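3-oxoacyl-[acyl-carrier-protein] synthase 2 (Rickettsia rickettsii, PDB 4JGA) probably catalyses the decarboxylative condensation of malonyl-ACP with a growing acyl-ACP, the chain-elongation step of bacterial fatty acid synthesis. Local coordinates at residues G30-V33 / N34-W37; Y97-A100 / A101-A105; A289-M292 / T293-H296; G132-M135 / I136-S140; V262-E265 / Y266-L270. All coordinates share one frame; numbering follows the deposited sequence.

Interaction 1. Residues G30-V33 / N34-W37; sequences GLNV and NSSW
N32 and S35 meet in a helix N-cap, a local contact at the point where the loop after strand 18-26 turns into helix 33-41. OD1 of N32 takes two bonds from the one serine. The backbone N of S35 donates to N32 OD1 from almost straight ahead, 2.9 Å away, with an N-H...O angle of 171°. S35 OG, 2.8 Å from N32 OD1, donates instead from well above the amide plane. The asparagine can do this because its CG lies between the backbone N and the carbonyl carbon (chi1 59°), which brings the amide back to the start of the helix. This is the usual job of an N-cap asparagine: it supplies an acceptor to the first helical turn, where the amides have no carbonyl of an earlier turn to bond. A water donates to S35 OG and accepts from L31 N, both at 2.9 Å, and G30 CA packs 3.3 Å from S35 OG. The main-chain O of N32 is doubly held as well, by S36 OG at 2.8 Å and S36 N at 3.2 Å, from opposite faces of its plane; S36 OG has a further partner in T27. Beyond the cap, V33 is buried against L23 and L25 of strand 18-26 and L378 of helix 368-382, while the indole of W37 leads away to bond D382 through NE1.

Interaction 2. Residues Y97-A100 / A101-A105; sequences YGVA and AATEA
V99 and T103, one turn apart on helix 93-109, meet at the carbonyl of V99, whose O accepts twice. T103 N lies 2.9 Å from V99 O, and T103 OG1 reaches the same oxygen at 2.8 Å from the opposite face, 36° out of the carbonyl plane. The hydroxyl can curl back because OG1 stands beside its own backbone N, anti to the carbonyl carbon (chi1 -65°). V99 CG1 passes 4.0 Å from T103 OG1, so one branch of the valine borders the hydroxyl. From outside the turn, K171 is hydrogen-bonded to the same hydroxyl through NZ, leaving this buried polar group with partners on two elements. The rest of the turn is regular alpha helix: A101 N bonds Y97 O at 2.9 Å, and E104 N bonds A100 O at 3.1 Å. E104 then leaves the helix as an extended chain, and its carboxylate spans two backbone amides, OE1 taking L25 N and OE2 taking V33 N. V33 opens helix 33-41, so the negative group probably also gains from the positive end of that helix. Small side chains face the neighbours: A101 touches A258 and V260 of strand 257-265, and A102 touches V260 and, on helix 163-172, V168. Y97 sets its ring edge-to-face with F74, V99 rests on L164 and F79, and the helix packs on both strand 257-265 of the thiolase-type sheet and helix 163-172.

Interaction 3. Residues A289-M292 / T293-H296; sequences AYHM and TAPH
Y290 to M292 and T293 to H296 form the two arms of an irregular turn, running 165° apart and bringing H291 opposite A294, with their CA atoms 5.5 Å from each other. H291 makes the polar contact. Its ND1 accepts the backbone N-H of T293 at 3.1 Å, the amide lying at the ring edge close to the plane and the N-H...N angle a straight 169°. With CG anti to the backbone N (chi1 -167°), the imidazole swings across the turn, and A294 CB settles over one of its faces in a CH-pi contact, 3.9 Å from the ring centroid. T293 OG1 comes up near the ring plane, 3.4 Å from H291 CE1. Farther along, Y290 presents its edge to A294 O, which lies 3.8 Å from Y290 CD2. The same ring pairs obliquely with that of H296, centroids 5.8 Å apart, and H296 ND1 is bonded to the backbone N of E298. A water 2.9 Å from H291 O, and weakly bonded to A294 O, lies to one side of the turn. The turn belongs to the loop from strand 278-287 to helix 300-312 and reaches the dimer interface: M292 packs on M91, and T293 on P157, of the second subunit. Because ND1 is used as an acceptor for T293 N, a neutral H291 ring would carry its proton on NE2, and protonation of both nitrogens would probably cost the turn this bond.

Interaction 4. Residues G132-M135 / I136-S140; sequences GLKM and IEDTS
K134 and D138 form a salt bridge on one side of the first turns of helix 133-146, NZ of K134 lying 2.8 Å from OD2 of D138 on the syn lone pair. The lysine chain runs out extended and bends only at its last torsion (chi4 66°), which tips NZ back to the aspartate. On another side, M135 O accepts from both T139 N at 2.9 Å and T139 OG1 at 2.6 Å, from opposite faces of its plane; M135 SD stands 3.6 Å from that hydroxyl. S140 repeats the pattern, with OG 2.7 Å from I136 O. At the helix start, the N-cap residue G132 supplies its O to I136 N, while M135 N finds its acceptor in D92 OD1. E137 turns its buried carboxylate to the start of helix 218-226, OE1 bonding T217 OG1 just before it and OE2 bonding V219 N. The helix lies at the dimer interface, E137 packing on S140, and T139 on V219, of the second subunit. The T139 and S140 hydroxyls are thus satisfied within their own helix, by carbonyls one turn back, while K134 and D138 pair through charge at its exposed side.

Interaction 5. Residues V262-E265 / Y266-L270; sequences VLEE and YEHAL
The H268 ring meets the end of E264 edge-on: its ND1 donates to E264 OE2 across 2.6 Å, the oxygen lying in the ring plane. On the glutamate the bond falls on the anti side, and carboxylate and imidazole planes stand 60° apart. E264 is fully extended, which carries its carboxylate from the strand to the flank of the helix, where OE2 also lies 3.4 Å from A269 CA. R272 forms a salt bridge to the same OE2 and T21 bonds OE1, so this buried carboxylate is held from several sides; the nearby guanidinium probably favours its ionised form. E265 behaves differently. Its chain bends at chi2 (-84°) and folds back over the first turn as a helix N-cap, OE1 taking H268 N at 2.8 Å and OE2 taking E267 N at 3.1 Å. Both amides come from above the carboxylate plane. Strand 257-265 thus passes without a linker into helix 266-271, whose axis turns away at 100° to the strand, and the two neighbouring glutamates serve its side and its beginning. A269 N bonds E265 O at 3.0 Å, and A269 CB rests 3.7 Å from E264 CD. The strand lies between strands 18-26 and 206-213 in the central sheet, with L263 packed on helix 187-200. W111 meets the H268 ring edge-to-face, and Y266 touches V19, R17 and I434.

Overall arrangement
Interactions 1, 2 and 5 form a connected group in the N-terminal domain: the first two are joined through the E104 carboxylate, probably by a hydrogen bond to V33, and A105 packs on V262 of interaction 5. Interaction 2 is the buried one, rich in alanine; interactions 1, 4 and 5 are partly buried. Interactions 1 and 5 are both N-caps, one using an amide and the other a carboxylate. Interaction 4 shares with interaction 2 the threonine hydroxyl that returns to its own helix, but adds a salt bridge at its exposed side. Interaction 3, in the C-terminal domain, is a surface turn in which an imidazole accepts a backbone N-H. Interactions 3 and 4 both touch the second subunit.

Interaction 1. Residues G30-V33 / N34-W37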
loop_
_atom_site.group_PDB
_atom_site.type_symbol
_atom_site.label_atom_id
_atom_site.label_comp_id
_atom_site.label_asym_id
_atom_site.label_seq_id
_atom_site.Cartn_x
_atom_site.Cartn_y
_atom_site.Cartn_z
ATOM N N GLY A 30 -4.405 24.354 -9.260
ATOM C CA GLY A 30 -5.608 24.128 -10.070
ATOM C C GLY A 30 -6.441 22.937 -9.624
ATOM O O GLY A 30 -5.898 21.934 -9.139
ATOM N N LEU A 31 -7.752 23.029 -9.829
ATOM C CA LEU A 31 -8.710 21.989 -9.405
ATOM C C LEU A 31 -8.963 20.933 -10.481
ATOM O O LEU A 31 -9.728 20.014 -10.265
ATOM C CB LEU A 31 -10.047 22.647 -9.009
ATOM C CG LEU A 31 -9.958 23.711 -7.928
ATOM C CD1 LEU A 31 -11.328 24.265 -7.599
ATOM C CD2 LEU A 31 -9.293 23.145 -6.685
ATOM N N ASN A 32 -8.340 21.096 -11.642
ATOM C CA ASN A 32 -8.397 20.124 -12.717
ATOM C C ASN A 32 -7.119 20.177 -13.539
ATOM O O ASN A 32 -6.188 20.923 -13.224
ATOM C CB ASN A 32 -9.626 20.336 -13.588
ATOM C CG ASN A 32 -9.665 21.705 -14.223
ATOM O OD1 ASN A 32 -8.645 22.316 -14.538
ATOM N ND2 ASN A 32 -10.861 22.207 -14.390
ATOM N N VAL A 33 -7.048 19.357 -14.570
ATOM C CA VAL A 33 -5.832 19.273 -15.373
ATOM C C VAL A 33 -5.562 20.598 -16.109
ATOM O O VAL A 33 -4.433 21.078 -16.120
ATOM C CB VAL A 33 -5.916 18.107 -16.375
ATOM C CG1 VAL A 33 -4.754 18.157 -17.356
ATOM C CG2 VAL A 33 -5.928 16.767 -15.649
ATOM N N ASN A 34 -6.584 21.208 -16.694
ATOM C CA ASN A 34 -6.348 22.359 -17.576
ATOM C C ASN A 34 -5.856 23.554 -16.813
ATOM O O ASN A 34 -4.916 24.194 -17.226
ATOM C CB ASN A 34 -7.608 22.755 -18.312
ATOM C CG ASN A 34 -7.965 21.782 -19.391
ATOM O OD1 ASN A 34 -7.121 21.038 -19.908
ATOM N ND2 ASN A 34 -9.231 21.764 -19.739
ATOM N N SER A 35 -6.483 23.847 -15.691
ATOM C CA SER A 35 -6.065 24.989 -14.900
ATOM C C SER A 35 -4.677 24.716 -14.281
ATOM O O SER A 35 -3.833 25.604 -14.297
ATOM C CB SER A 35 -7.113 25.329 -13.837
ATOM O OG SER A 35 -7.288 24.242 -12.945
ATOM N N SER A 36 -4.444 23.502 -13.752
ATOM C CA SER A 36 -3.149 23.176 -13.145
ATOM C C SER A 36 -2.006 23.347 -14.167
ATOM O O SER A 36 -0.977 23.946 -13.870
ATOM C CB SER A 36 -3.117 21.743 -12.583
ATOM O OG SER A 36 -4.038 21.539 -11.542
ATOM N N TRP A 37 -2.202 22.804 -15.371
ATOM C CA TRP A 37 -1.143 22.754 -16.381
ATOM C C TRP A 37 -0.874 24.144 -16.931
ATOM O O TRP A 37 0.286 24.506 -17.088
ATOM C CB TRP A 37 -1.495 21.760 -17.488
ATOM C CG TRP A 37 -0.490 21.629 -18.557
ATOM C CD1 TRP A 37 -0.673 21.874 -19.900
ATOM C CD2 TRP A 37 0.874 21.243 -18.404
ATOM N NE1 TRP A 37 0.496 21.662 -20.570
ATOM C CE2 TRP A 37 1.460 21.271 -19.681
ATOM C CE3 TRP A 37 1.653 20.859 -17.309
ATOM C CZ2 TRP A 37 2.798 20.920 -19.893
ATOM C CZ3 TRP A 37 2.960 20.527 -17.510
ATOM C CH2 TRP A 37 3.533 20.560 -18.783
HETATM O O HOH W 1 -9.156 25.290 -10.943
#

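Interaction 2. Residues Y97-A100 / A101-A105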
loop_
_atom_site.group_PDB
_atom_site.type_symbol
_atom_site.label_atom_id
_atom_site.label_comp_id
_atom_site.label_asym_id
_atom_site.label_seq_id
_atom_site.Cartn_x
_atom_site.Cartn_y
_atom_site.Cartn_z
ATOM N N TYR A 97 -9.713 14.297 -2.421
ATOM C CA TYR A 97 -8.855 14.708 -3.509
ATOM C C TYR A 97 -8.695 13.575 -4.538
ATOM O O TYR A 97 -8.753 13.812 -5.739
ATOM C CB TYR A 97 -7.480 15.130 -3.006
ATOM C CG TYR A 97 -7.460 16.283 -2.030
ATOM C CD1 TYR A 97 -8.486 17.248 -1.989
ATOM C CD2 TYR A 97 -6.403 16.427 -1.138
ATOM C CE1 TYR A 97 -8.434 18.317 -1.097
ATOM C CE2 TYR A 97 -6.344 17.493 -0.257
ATOM C CZ TYR A 97 -7.360 18.419 -0.219
ATOM O OH TYR A 97 -7.258 19.455 0.666
ATOM N N GLY A 98 -8.505 12.361 -4.043
ATOM C CA GLY A 98 -8.328 11.158 -4.875
ATOM C C GLY A 98 -9.563 10.896 -5.732
ATOM O O GLY A 98 -9.451 10.643 -6.920
ATOM N N VAL A 99 -10.728 10.956 -5.134
ATOM C CA VAL A 99 -11.966 10.702 -5.858
ATOM C C VAL A 99 -12.183 11.790 -6.911
ATOM O O VAL A 99 -12.597 11.493 -8.018
ATOM C CB VAL A 99 -13.163 10.593 -4.910
ATOM C CG1 VAL A 99 -14.471 10.479 -5.686
ATOM C CG2 VAL A 99 -13.024 9.358 -4.018
ATOM N N ALA A 100 -11.857 13.023 -6.569
ATOM C CA ALA A 100 -11.978 14.110 -7.517
ATOM C C ALA A 100 -11.043 13.908 -8.739
ATOM O O ALA A 100 -11.475 14.029 -9.888
ATOM C CB ALA A 100 -11.711 15.443 -6.825
ATOM N N ALA A 101 -9.775 13.596 -8.488
ATOM C CA ALA A 101 -8.843 13.378 -9.589
ATOM C C ALA A 101 -9.255 12.144 -10.446
ATOM O O ALA A 101 -9.171 12.165 -11.674
ATOM C CB ALA A 101 -7.423 13.241 -9.076
ATOM N N ALA A 102 -9.707 11.088 -9.804
ATOM C CA ALA A 102 -10.093 9.884 -10.513
ATOM C C ALA A 102 -11.353 10.130 -11.349
ATOM O O ALA A 102 -11.472 9.620 -12.442
ATOM C CB ALA A 102 -10.332 8.757 -9.548
ATOM N N THR A 103 -12.264 10.931 -10.817
ATOM C CA THR A 103 -13.495 11.256 -11.526
ATOM C C THR A 103 -13.144 12.019 -12.823
ATOM O O THR A 103 -13.608 11.641 -13.903
ATOM C CB THR A 103 -14.455 12.072 -10.653
ATOM O OG1 THR A 103 -14.885 11.257 -9.541
ATOM C CG2 THR A 103 -15.658 12.536 -11.479
ATOM N N GLU A 104 -12.273 13.013 -12.710
ATOM C CA GLU A 104 -11.793 13.708 -13.878
ATOM C C GLU A 104 -11.102 12.737 -14.900
ATOM O O GLU A 104 -11.392 12.775 -16.112
ATOM C CB GLU A 104 -10.837 14.841 -13.477
ATOM C CG GLU A 104 -10.388 15.654 -14.698
ATOM C CD GLU A 104 -9.367 16.737 -14.416
ATOM O OE1 GLU A 104 -8.815 16.819 -13.304
ATOM O OE2 GLU A 104 -9.080 17.509 -15.382
ATOM N N ALA A 105 -10.203 11.867 -14.415
ATOM C CA ALA A 105 -9.511 10.939 -15.288
ATOM C C ALA A 105 -10.469 9.982 -15.989
ATOM O O ALA A 105 -10.367 9.773 -17.191
ATOM C CB ALA A 105 -8.469 10.151 -14.529
#

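Interaction 3. Residues A289-M292 / T293-H296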
loop_
_atom_site.group_PDB
_atom_site.type_symbol
_atom_site.label_atom_id
_atom_site.label_comp_id
_atom_site.label_asym_id
_atom_site.label_seq_id
_atom_site.Cartn_x
_atom_site.Cartn_y
_atom_site.Cartn_z
ATOM N N ALA A 289 18.535 0.452 0.351
ATOM C CA ALA A 289 18.939 -0.374 1.478
ATOM C C ALA A 289 19.997 0.326 2.369
ATOM O O ALA A 289 21.005 -0.275 2.721
ATOM C CB ALA A 289 19.480 -1.709 0.971
ATOM N N TYR A 290 19.756 1.582 2.725
ATOM C CA TYR A 290 20.757 2.377 3.374
ATOM C C TYR A 290 20.218 2.965 4.664
ATOM O O TYR A 290 20.721 2.641 5.708
ATOM C CB TYR A 290 21.304 3.496 2.469
ATOM C CG TYR A 290 22.148 4.501 3.233
ATOM C CD1 TYR A 290 23.265 4.092 3.906
ATOM C CD2 TYR A 290 21.816 5.859 3.283
ATOM C CE1 TYR A 290 24.034 4.965 4.636
ATOM C CE2 TYR A 290 22.593 6.757 4.012
ATOM C CZ TYR A 290 23.702 6.297 4.671
ATOM O OH TYR A 290 24.487 7.117 5.387
ATOM N N HIS A 291 19.190 3.795 4.603
ATOM C CA HIS A 291 18.785 4.603 5.780
ATOM C C HIS A 291 17.276 4.814 5.739
ATOM O O HIS A 291 16.674 4.790 4.677
ATOM C CB HIS A 291 19.578 5.944 5.759
ATOM C CG HIS A 291 19.525 6.742 7.028
ATOM N ND1 HIS A 291 18.464 7.559 7.348
ATOM C CD2 HIS A 291 20.425 6.894 8.031
ATOM C CE1 HIS A 291 18.697 8.167 8.496
ATOM N NE2 HIS A 291 19.878 7.776 8.934
ATOM N N MET A 292 16.671 4.982 6.896
ATOM C CA MET A 292 15.230 5.232 6.995
ATOM C C MET A 292 14.760 6.486 6.272
ATOM O O MET A 292 13.687 6.508 5.703
ATOM C CB MET A 292 14.819 5.298 8.476
ATOM C CG MET A 292 14.786 3.938 9.117
ATOM S SD MET A 292 13.825 3.928 10.666
ATOM C CE MET A 292 14.447 5.437 11.473
ATOM N N THR A 293 15.553 7.547 6.328
ATOM C CA THR A 293 15.149 8.815 5.810
ATOM C C THR A 293 16.145 9.512 4.897
ATOM O O THR A 293 15.739 10.314 4.093
ATOM C CB THR A 293 14.758 9.783 6.938
ATOM O OG1 THR A 293 15.795 9.837 7.891
ATOM C CG2 THR A 293 13.491 9.337 7.634
ATOM N N ALA A 294 17.426 9.220 5.040
ATOM C CA ALA A 294 18.451 9.826 4.206
ATOM C C ALA A 294 18.620 9.016 2.920
ATOM O O ALA A 294 18.600 7.794 2.947
ATOM C CB ALA A 294 19.787 9.890 4.984
ATOM N N PRO A 295 18.768 9.710 1.784
ATOM C CA PRO A 295 18.978 9.064 0.504
ATOM C C PRO A 295 20.397 8.506 0.422
ATOM O O PRO A 295 21.310 8.987 1.088
ATOM C CB PRO A 295 18.770 10.216 -0.508
ATOM C CG PRO A 295 19.218 11.407 0.238
ATOM C CD PRO A 295 18.874 11.173 1.683
ATOM N N HIS A 296 20.579 7.443 -0.353
ATOM C CA HIS A 296 21.904 6.842 -0.523
ATOM C C HIS A 296 22.902 7.945 -0.965
ATOM O O HIS A 296 22.666 8.634 -1.952
ATOM C CB HIS A 296 21.825 5.742 -1.571
ATOM C CG HIS A 296 22.995 4.808 -1.561
ATOM N ND1 HIS A 296 24.259 5.203 -1.919
ATOM C CD2 HIS A 296 23.072 3.477 -1.347
ATOM C CE1 HIS A 296 25.075 4.169 -1.878
ATOM N NE2 HIS A 296 24.379 3.106 -1.546
HETATM O O HOH W 2 15.421 6.816 2.976
#

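Interaction 4. Residues G132-M135 / I136-S140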
loop_
_atom_site.group_PDB
_atom_site.type_symbol
_atom_site.label_atom_id
_atom_site.label_comp_id
_atom_site.label_asym_id
_atom_site.label_seq_id
_atom_site.Cartn_x
_atom_site.Cartn_y
_atom_site.Cartn_z
ATOM N N GLY A 132 -4.862 8.805 5.919
ATOM C CA GLY A 132 -5.883 9.547 6.643
ATOM C C GLY A 132 -5.374 10.176 7.913
ATOM O O GLY A 132 -5.910 9.932 9.023
ATOM N N LEU A 133 -4.325 10.963 7.764
ATOM C CA LEU A 133 -3.597 11.530 8.894
ATOM C C LEU A 133 -4.458 12.456 9.733
ATOM O O LEU A 133 -4.510 12.313 10.958
ATOM C CB LEU A 133 -2.358 12.258 8.403
ATOM C CG LEU A 133 -1.524 12.885 9.509
ATOM C CD1 LEU A 133 -1.114 11.828 10.518
ATOM C CD2 LEU A 133 -0.331 13.620 8.938
ATOM N N LYS A 134 -5.159 13.386 9.089
ATOM C CA LYS A 134 -6.054 14.298 9.790
ATOM C C LYS A 134 -7.198 13.515 10.499
ATOM O O LYS A 134 -7.562 13.819 11.622
ATOM C CB LYS A 134 -6.615 15.350 8.826
ATOM C CG LYS A 134 -7.705 16.214 9.447
ATOM C CD LYS A 134 -7.945 17.483 8.634
ATOM C CE LYS A 134 -9.163 18.279 9.106
ATOM N NZ LYS A 134 -8.950 18.828 10.476
ATOM N N MET A 135 -7.742 12.512 9.831
ATOM C CA MET A 135 -8.828 11.717 10.370
ATOM C C MET A 135 -8.392 11.009 11.652
ATOM O O MET A 135 -9.083 11.103 12.670
ATOM C CB MET A 135 -9.329 10.702 9.323
ATOM C CG MET A 135 -10.549 9.876 9.742
ATOM S SD MET A 135 -11.941 10.842 10.338
ATOM C CE MET A 135 -12.264 11.903 8.901
ATOM N N ILE A 136 -7.204 10.407 11.628
ATOM C CA ILE A 136 -6.690 9.697 12.794
ATOM C C ILE A 136 -6.324 10.684 13.894
ATOM O O ILE A 136 -6.654 10.467 15.037
ATOM C CB ILE A 136 -5.499 8.777 12.450
ATOM C CG1 ILE A 136 -5.946 7.692 11.465
ATOM C CG2 ILE A 136 -4.922 8.109 13.703
ATOM C CD1 ILE A 136 -4.826 6.821 10.919
ATOM N N GLU A 137 -5.651 11.765 13.527
ATOM C CA GLU A 137 -5.230 12.794 14.478
ATOM C C GLU A 137 -6.436 13.392 15.173
ATOM O O GLU A 137 -6.511 13.386 16.393
ATOM C CB GLU A 137 -4.414 13.881 13.749
ATOM C CG GLU A 137 -4.080 15.122 14.567
ATOM C CD GLU A 137 -3.163 16.064 13.817
ATOM O OE1 GLU A 137 -3.192 16.034 12.576
ATOM O OE2 GLU A 137 -2.386 16.797 14.485
ATOM N N ASP A 138 -7.392 13.883 14.392
ATOM C CA ASP A 138 -8.607 14.500 14.949
ATOM C C ASP A 138 -9.397 13.502 15.791
ATOM O O ASP A 138 -9.880 13.842 16.853
ATOM C CB ASP A 138 -9.520 15.061 13.850
ATOM C CG ASP A 138 -8.920 16.254 13.136
ATOM O OD1 ASP A 138 -7.893 16.780 13.588
ATOM O OD2 ASP A 138 -9.477 16.668 12.116
ATOM N N THR A 139 -9.526 12.282 15.309
ATOM C CA THR A 139 -10.412 11.328 15.948
ATOM C C THR A 139 -9.783 10.896 17.278
ATOM O O THR A 139 -10.498 10.725 18.271
ATOM C CB THR A 139 -10.720 10.096 15.066
ATOM O OG1 THR A 139 -11.355 10.490 13.844
ATOM C CG2 THR A 139 -11.662 9.136 15.799
ATOM N N SER A 140 -8.453 10.736 17.279
ATOM C CA SER A 140 -7.709 10.362 18.473
ATOM C C SER A 140 -7.812 11.424 19.553
ATOM O O SER A 140 -8.026 11.105 20.714
ATOM C CB SER A 140 -6.248 10.149 18.123
ATOM O OG SER A 140 -6.079 9.067 17.223
#

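Interaction 5. Residues V262-E265 / Y266-L270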
loop_
_atom_site.group_PDB
_atom_site.type_symbol
_atom_site.label_atom_id
_atom_site.label_comp_id
_atom_site.label_asym_id
_atom_site.label_seq_id
_atom_site.Cartn_x
_atom_site.Cartn_y
_atom_site.Cartn_z
ATOM N N VAL A 262 -5.928 7.032 -16.178
ATOM C CA VAL A 262 -6.438 5.801 -16.740
ATOM C C VAL A 262 -5.368 5.250 -17.686
ATOM O O VAL A 262 -4.906 5.938 -18.604
ATOM C CB VAL A 262 -7.760 6.001 -17.505
ATOM C CG1 VAL A 262 -8.327 4.678 -17.991
ATOM C CG2 VAL A 262 -8.776 6.715 -16.601
ATOM N N LEU A 263 -4.963 4.010 -17.387
ATOM C CA LEU A 263 -4.107 3.209 -18.251
ATOM C C LEU A 263 -4.936 2.120 -18.896
ATOM O O LEU A 263 -5.879 1.591 -18.305
ATOM C CB LEU A 263 -2.952 2.574 -17.486
ATOM C CG LEU A 263 -2.031 3.503 -16.685
ATOM C CD1 LEU A 263 -0.892 2.655 -16.119
ATOM C CD2 LEU A 263 -1.500 4.689 -17.506
ATOM N N GLU A 264 -4.557 1.764 -20.110
ATOM C CA GLU A 264 -5.366 0.902 -20.910
ATOM C C GLU A 264 -4.525 0.096 -21.882
ATOM O O GLU A 264 -3.529 0.596 -22.440
ATOM C CB GLU A 264 -6.399 1.762 -21.622
ATOM C CG GLU A 264 -7.437 0.989 -22.437
ATOM C CD GLU A 264 -8.622 1.866 -22.845
ATOM O OE1 GLU A 264 -8.610 3.088 -22.519
ATOM O OE2 GLU A 264 -9.562 1.313 -23.472
ATOM N N GLU A 265 -4.912 -1.162 -22.081
ATOM C CA GLU A 265 -4.233 -2.008 -23.062
ATOM C C GLU A 265 -4.441 -1.368 -24.455
ATOM O O GLU A 265 -5.524 -0.880 -24.776
ATOM C CB GLU A 265 -4.785 -3.427 -23.024
ATOM C CG GLU A 265 -4.026 -4.418 -23.884
ATOM C CD GLU A 265 -4.458 -4.431 -25.336
ATOM O OE1 GLU A 265 -5.670 -4.301 -25.614
ATOM O OE2 GLU A 265 -3.577 -4.579 -26.216
ATOM N N TYR A 266 -3.393 -1.361 -25.264
ATOM C CA TYR A 266 -3.393 -0.527 -26.455
ATOM C C TYR A 266 -4.497 -0.899 -27.447
ATOM O O TYR A 266 -5.186 -0.027 -27.918
ATOM C CB TYR A 266 -2.011 -0.559 -27.119
ATOM C CG TYR A 266 -1.826 0.393 -28.274
ATOM C CD1 TYR A 266 -2.522 1.597 -28.326
ATOM C CD2 TYR A 266 -0.965 0.096 -29.310
ATOM C CE1 TYR A 266 -2.362 2.482 -29.372
ATOM C CE2 TYR A 266 -0.787 0.973 -30.374
ATOM C CZ TYR A 266 -1.478 2.177 -30.393
ATOM O OH TYR A 266 -1.349 3.071 -31.441
ATOM N N GLU A 267 -4.637 -2.174 -27.801
ATOM C CA GLU A 267 -5.670 -2.570 -28.775
ATOM C C GLU A 267 -7.073 -2.189 -28.285
ATOM O O GLU A 267 -7.881 -1.627 -29.035
ATOM C CB GLU A 267 -5.628 -4.063 -29.136
ATOM C CG GLU A 267 -4.330 -4.545 -29.785
ATOM C CD GLU A 267 -3.915 -3.774 -31.044
ATOM O OE1 GLU A 267 -4.767 -3.598 -31.921
ATOM O OE2 GLU A 267 -2.735 -3.326 -31.181
ATOM N N HIS A 268 -7.332 -2.493 -27.015
ATOM C CA HIS A 268 -8.561 -2.111 -26.325
ATOM C C HIS A 268 -8.874 -0.611 -26.460
ATOM O O HIS A 268 -9.982 -0.240 -26.870
ATOM C CB HIS A 268 -8.412 -2.469 -24.864
ATOM C CG HIS A 268 -9.681 -2.423 -24.087
ATOM N ND1 HIS A 268 -10.157 -1.265 -23.516
ATOM C CD2 HIS A 268 -10.530 -3.407 -23.720
ATOM C CE1 HIS A 268 -11.276 -1.535 -22.867
ATOM N NE2 HIS A 268 -11.510 -2.828 -22.958
ATOM N N ALA A 269 -7.878 0.224 -26.207
ATOM C CA ALA A 269 -8.001 1.663 -26.417
ATOM C C ALA A 269 -8.332 2.021 -27.880
ATOM O O ALA A 269 -9.276 2.779 -28.142
ATOM C CB ALA A 269 -6.747 2.380 -25.979
ATOM N N LEU A 270 -7.565 1.465 -28.816
ATOM C CA LEU A 270 -7.803 1.719 -30.240
ATOM C C LEU A 270 -9.178 1.266 -30.694
ATOM O O LEU A 270 -9.853 1.983 -31.406
ATOM C CB LEU A 270 -6.764 1.031 -31.123
ATOM C CG LEU A 270 -5.345 1.560 -30.982
ATOM C CD1 LEU A 270 -4.381 0.655 -31.756
ATOM C CD2 LEU A 270 -5.264 3.012 -31.442
#